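Local coordinates for protein transcriptional regulator (Rhodococcus sp., PDB 2O0Y) that probably binds DNA as a transcription factor of the IclR family, through a helix-turn-helix domain, at residues A60-A64 / R65-T69; W85-L88 / A89-W93. All blocks are in the same frame, centred on the assembly; numbering follows the deposited sequence.

Contact 1: A60-A64 / R65-T69; sequences ATMCA and RSVLT
A Schellman motif closes helix 52-64 in the helix-turn-helix domain and turns the chain into strand 68-70. S66, with positive phi (67°), is the first residue to leave the helix; its N donates to C63 O at 2.9 Å, while V67 N reaches M62 O at 2.9 Å. R65 N continues the helical pattern to T61 O at 3.1 Å. M62 O also takes weak bonds from R65 N and L68 N, so one carbonyl gathers much of the turn. On the buried side of the turn, the side chain of M62, a selenomethionine, bends at chi3 (83°) and brings its CE methyl against V67 CG1 at 3.8 Å and L68 CD1 at 3.9 Å. L68 also packs its CB against C63 SG at 4.1 Å. A CA-H...O contact, nearly straight at 173°, joins C63 CA to L68 O over 3.4 Å. The apolar cluster continues onto L28 and L29 of helix 18-29, which meet M62, and onto Y76 and L78 of strand 75-78, which meet C63 and L68. R65 salt-bridges D27 and E30 of the second subunit, so the turn lies between its own winged domain and the dimer partner.

Contact 2: W85-L88 / A89-W93; sequences WVRL and AGRTW
The guanidinium groups of R87 and R91, one helical turn apart, have planes turned 50° from each other, and a water sits in plane at the edge of the R87 group. R91 NH1 approaches that water at 2.5 Å, too short to be taken at face value, and R87 NH1 donates to it weakly at 3.5 Å. Behind these heads the two chains run side by side, pointing the same way, with R87 CG against R91 CD at 3.8 Å. At the next residue, T92 carries its OG1 between backbone N and carbonyl carbon (chi1 58°), where the hydroxyl donates to L88 O at 2.9 Å from above the carbonyl plane. T92 N donates to the same oxygen at 3.1 Å, and CG2 of T92 meets L88 CD1 at 3.8 Å. This is i to i+4 packing along helix 86-92, which links the helix-turn-helix part to the C-terminal domain and packs L88 on P37 and A89 on L83 of the second subunit. Two donors thus grip L88 O near the end of the helix, while E131 of the second subunit, in a long, weak ion pair with R87, may offset part of the charge of the neighbouring arginines.

How the contacts relate
Contacts 1 and 2 follow one another along the chain, their centres 22 Å apart and their nearest atoms about 6 Å apart without touching. Segments 60-69 join a helix to a strand of the three-stranded sheet, and three of the touching residues there are buried; segments 85-93 stay largely within the single helix 86-92, with more exposed residues. Accordingly, contact 1 combines a backbone turn with apolar packing, whereas contact 2 relies on regular helical bonds, a threonine hydroxyl and paired arginines. Both touch the second subunit, but differently: the first through salt bridges, hydrogen bonds and packing, the second largely through packing, including V86 against V86 of the other chain.

Contact 1: A60-A64 / R65-T69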
# COMPACT_ATOMS: atom_id res chain seq x y z
N ALA B 60 -16.06 15.95 -10.05
CA ALA B 60 -15.57 15.89 -11.42
C ALA B 60 -14.05 16.16 -11.52
O ALA B 60 -13.32 15.35 -12.10
CB ALA B 60 -16.34 16.85 -12.29
N THR B 61 -13.58 17.28 -10.97
CA THR B 61 -12.15 17.60 -10.98
C THR B 61 -11.34 16.51 -10.26
O THR B 61 -10.28 16.09 -10.75
CB THR B 61 -11.84 18.98 -10.32
OG1 THR B 61 -12.41 20.01 -11.12
CG2 THR B 61 -10.34 19.23 -10.33
N MSE B 62 -11.83 16.07 -9.11
CA MSE B 62 -11.19 14.97 -8.32
C MSE B 62 -11.09 13.66 -9.06
O MSE B 62 -10.03 13.00 -9.04
CB MSE B 62 -11.97 14.81 -6.99
CG MSE B 62 -11.75 16.00 -6.09
SE MSE B 62 -13.07 16.16 -4.60
CE MSE B 62 -12.17 14.87 -3.30
N CYS B 63 -12.17 13.27 -9.77
CA CYS B 63 -12.16 12.04 -10.56
C CYS B 63 -11.19 12.23 -11.75
O CYS B 63 -10.40 11.35 -12.04
CB CYS B 63 -13.56 11.74 -11.12
SG CYS B 63 -14.60 10.97 -9.91
N ALA B 64 -11.24 13.39 -12.42
CA ALA B 64 -10.34 13.63 -13.53
C ALA B 64 -8.89 13.46 -13.11
O ALA B 64 -8.05 13.06 -13.88
CB ALA B 64 -10.56 15.01 -14.10
N ARG B 65 -8.60 13.78 -11.86
CA ARG B 65 -7.25 13.68 -11.36
C ARG B 65 -6.95 12.35 -10.62
O ARG B 65 -5.87 12.20 -10.06
CB ARG B 65 -7.00 14.84 -10.39
CG ARG B 65 -5.54 15.16 -10.21
CD ARG B 65 -4.92 15.87 -11.50
NE ARG B 65 -3.50 16.00 -11.21
CZ ARG B 65 -2.91 17.12 -10.81
NH1 ARG B 65 -3.60 18.27 -10.71
NH2 ARG B 65 -1.61 17.09 -10.55
N SER B 66 -7.91 11.43 -10.62
CA SER B 66 -7.79 10.11 -9.94
C SER B 66 -7.70 10.15 -8.44
O SER B 66 -7.33 9.15 -7.83
CB SER B 66 -6.65 9.28 -10.54
OG SER B 66 -7.05 8.93 -11.85
N VAL B 67 -8.10 11.27 -7.84
CA VAL B 67 -8.18 11.43 -6.36
C VAL B 67 -9.38 10.64 -5.93
O VAL B 67 -9.39 10.11 -4.84
CB VAL B 67 -8.27 12.97 -5.98
CG1 VAL B 67 -8.97 13.28 -4.60
CG2 VAL B 67 -6.89 13.66 -6.08
N LEU B 68 -10.44 10.61 -6.77
CA LEU B 68 -11.58 9.76 -6.47
C LEU B 68 -11.80 8.90 -7.69
O LEU B 68 -11.29 9.24 -8.76
CB LEU B 68 -12.84 10.58 -6.25
CG LEU B 68 -12.90 11.46 -5.02
CD1 LEU B 68 -14.31 12.14 -5.02
CD2 LEU B 68 -12.75 10.67 -3.70
N THR B 69 -12.48 7.77 -7.52
CA THR B 69 -12.90 6.92 -8.65
C THR B 69 -14.37 6.63 -8.57
O THR B 69 -14.85 6.31 -7.49
CB THR B 69 -12.23 5.57 -8.52
OG1 THR B 69 -10.85 5.81 -8.65
CG2 THR B 69 -12.62 4.64 -9.59

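Contact 2: W85-L88 / A89-W93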
# COMPACT_ATOMS: atom_id res chain seq x y z
N TRP B 85 1.42 8.04 -2.78
CA TRP B 85 2.13 8.37 -1.51
C TRP B 85 2.34 7.17 -0.58
O TRP B 85 2.88 7.32 0.51
CB TRP B 85 1.48 9.58 -0.76
CG TRP B 85 1.50 10.85 -1.59
CD1 TRP B 85 2.60 11.65 -1.83
CD2 TRP B 85 0.43 11.41 -2.37
NE1 TRP B 85 2.26 12.67 -2.71
CE2 TRP B 85 0.93 12.54 -3.04
CE3 TRP B 85 -0.90 11.02 -2.61
CZ2 TRP B 85 0.12 13.33 -3.88
CZ3 TRP B 85 -1.72 11.80 -3.39
CH2 TRP B 85 -1.21 12.97 -4.01
N VAL B 86 1.90 5.99 -1.02
CA VAL B 86 2.03 4.76 -0.25
C VAL B 86 3.46 4.45 0.12
O VAL B 86 3.74 4.17 1.29
CB VAL B 86 1.38 3.55 -0.95
CG1 VAL B 86 1.81 2.20 -0.33
CG2 VAL B 86 -0.13 3.71 -0.89
N ARG B 87 4.36 4.50 -0.86
CA ARG B 87 5.79 4.16 -0.57
C ARG B 87 6.40 5.17 0.39
O ARG B 87 7.05 4.79 1.36
CB ARG B 87 6.62 4.16 -1.88
CG ARG B 87 8.07 3.73 -1.69
CD ARG B 87 8.91 4.00 -2.93
NE ARG B 87 8.43 3.33 -4.14
CZ ARG B 87 8.93 2.20 -4.66
NH1 ARG B 87 9.95 1.57 -4.11
NH2 ARG B 87 8.40 1.68 -5.75
N LEU B 88 6.18 6.45 0.16
CA LEU B 88 6.65 7.49 1.08
C LEU B 88 6.08 7.26 2.53
O LEU B 88 6.82 7.31 3.51
CB LEU B 88 6.20 8.88 0.55
CG LEU B 88 6.26 10.04 1.54
CD1 LEU B 88 7.74 10.31 2.04
CD2 LEU B 88 5.68 11.29 0.98
N ALA B 89 4.76 7.04 2.65
CA ALA B 89 4.15 6.82 3.98
C ALA B 89 4.83 5.65 4.74
O ALA B 89 5.14 5.75 5.97
CB ALA B 89 2.68 6.54 3.82
N GLY B 90 5.05 4.57 4.02
CA GLY B 90 5.67 3.35 4.61
C GLY B 90 7.10 3.58 5.10
O GLY B 90 7.47 3.18 6.21
N ARG B 91 7.89 4.26 4.29
CA ARG B 91 9.28 4.55 4.61
C ARG B 91 9.45 5.54 5.76
O ARG B 91 10.47 5.55 6.43
CB ARG B 91 9.99 5.10 3.38
CG ARG B 91 10.11 4.07 2.26
CD ARG B 91 10.56 4.74 0.98
NE ARG B 91 11.84 5.44 1.12
CZ ARG B 91 13.01 4.94 0.73
NH1 ARG B 91 13.05 3.73 0.20
NH2 ARG B 91 14.13 5.64 0.88
N THR B 92 8.49 6.43 5.94
CA THR B 92 8.64 7.45 6.98
C THR B 92 7.77 7.17 8.18
O THR B 92 7.79 7.94 9.08
CB THR B 92 8.31 8.87 6.46
OG1 THR B 92 6.96 8.91 5.97
CG2 THR B 92 9.29 9.30 5.35
N TRP B 93 7.00 6.09 8.19
CA TRP B 93 6.17 5.78 9.34
C TRP B 93 7.07 5.63 10.57
O TRP B 93 8.11 4.98 10.48
CB TRP B 93 5.32 4.49 9.14
CG TRP B 93 4.49 4.22 10.37
CD1 TRP B 93 3.27 4.77 10.66
CD2 TRP B 93 4.85 3.42 11.50
NE1 TRP B 93 2.85 4.35 11.90
CE2 TRP B 93 3.80 3.51 12.44
CE3 TRP B 93 5.97 2.62 11.82
CZ2 TRP B 93 3.83 2.86 13.68
CZ3 TRP B 93 6.00 1.95 13.06
CH2 TRP B 93 4.94 2.07 13.97
O HOH W 1 11.62 2.22 -1.15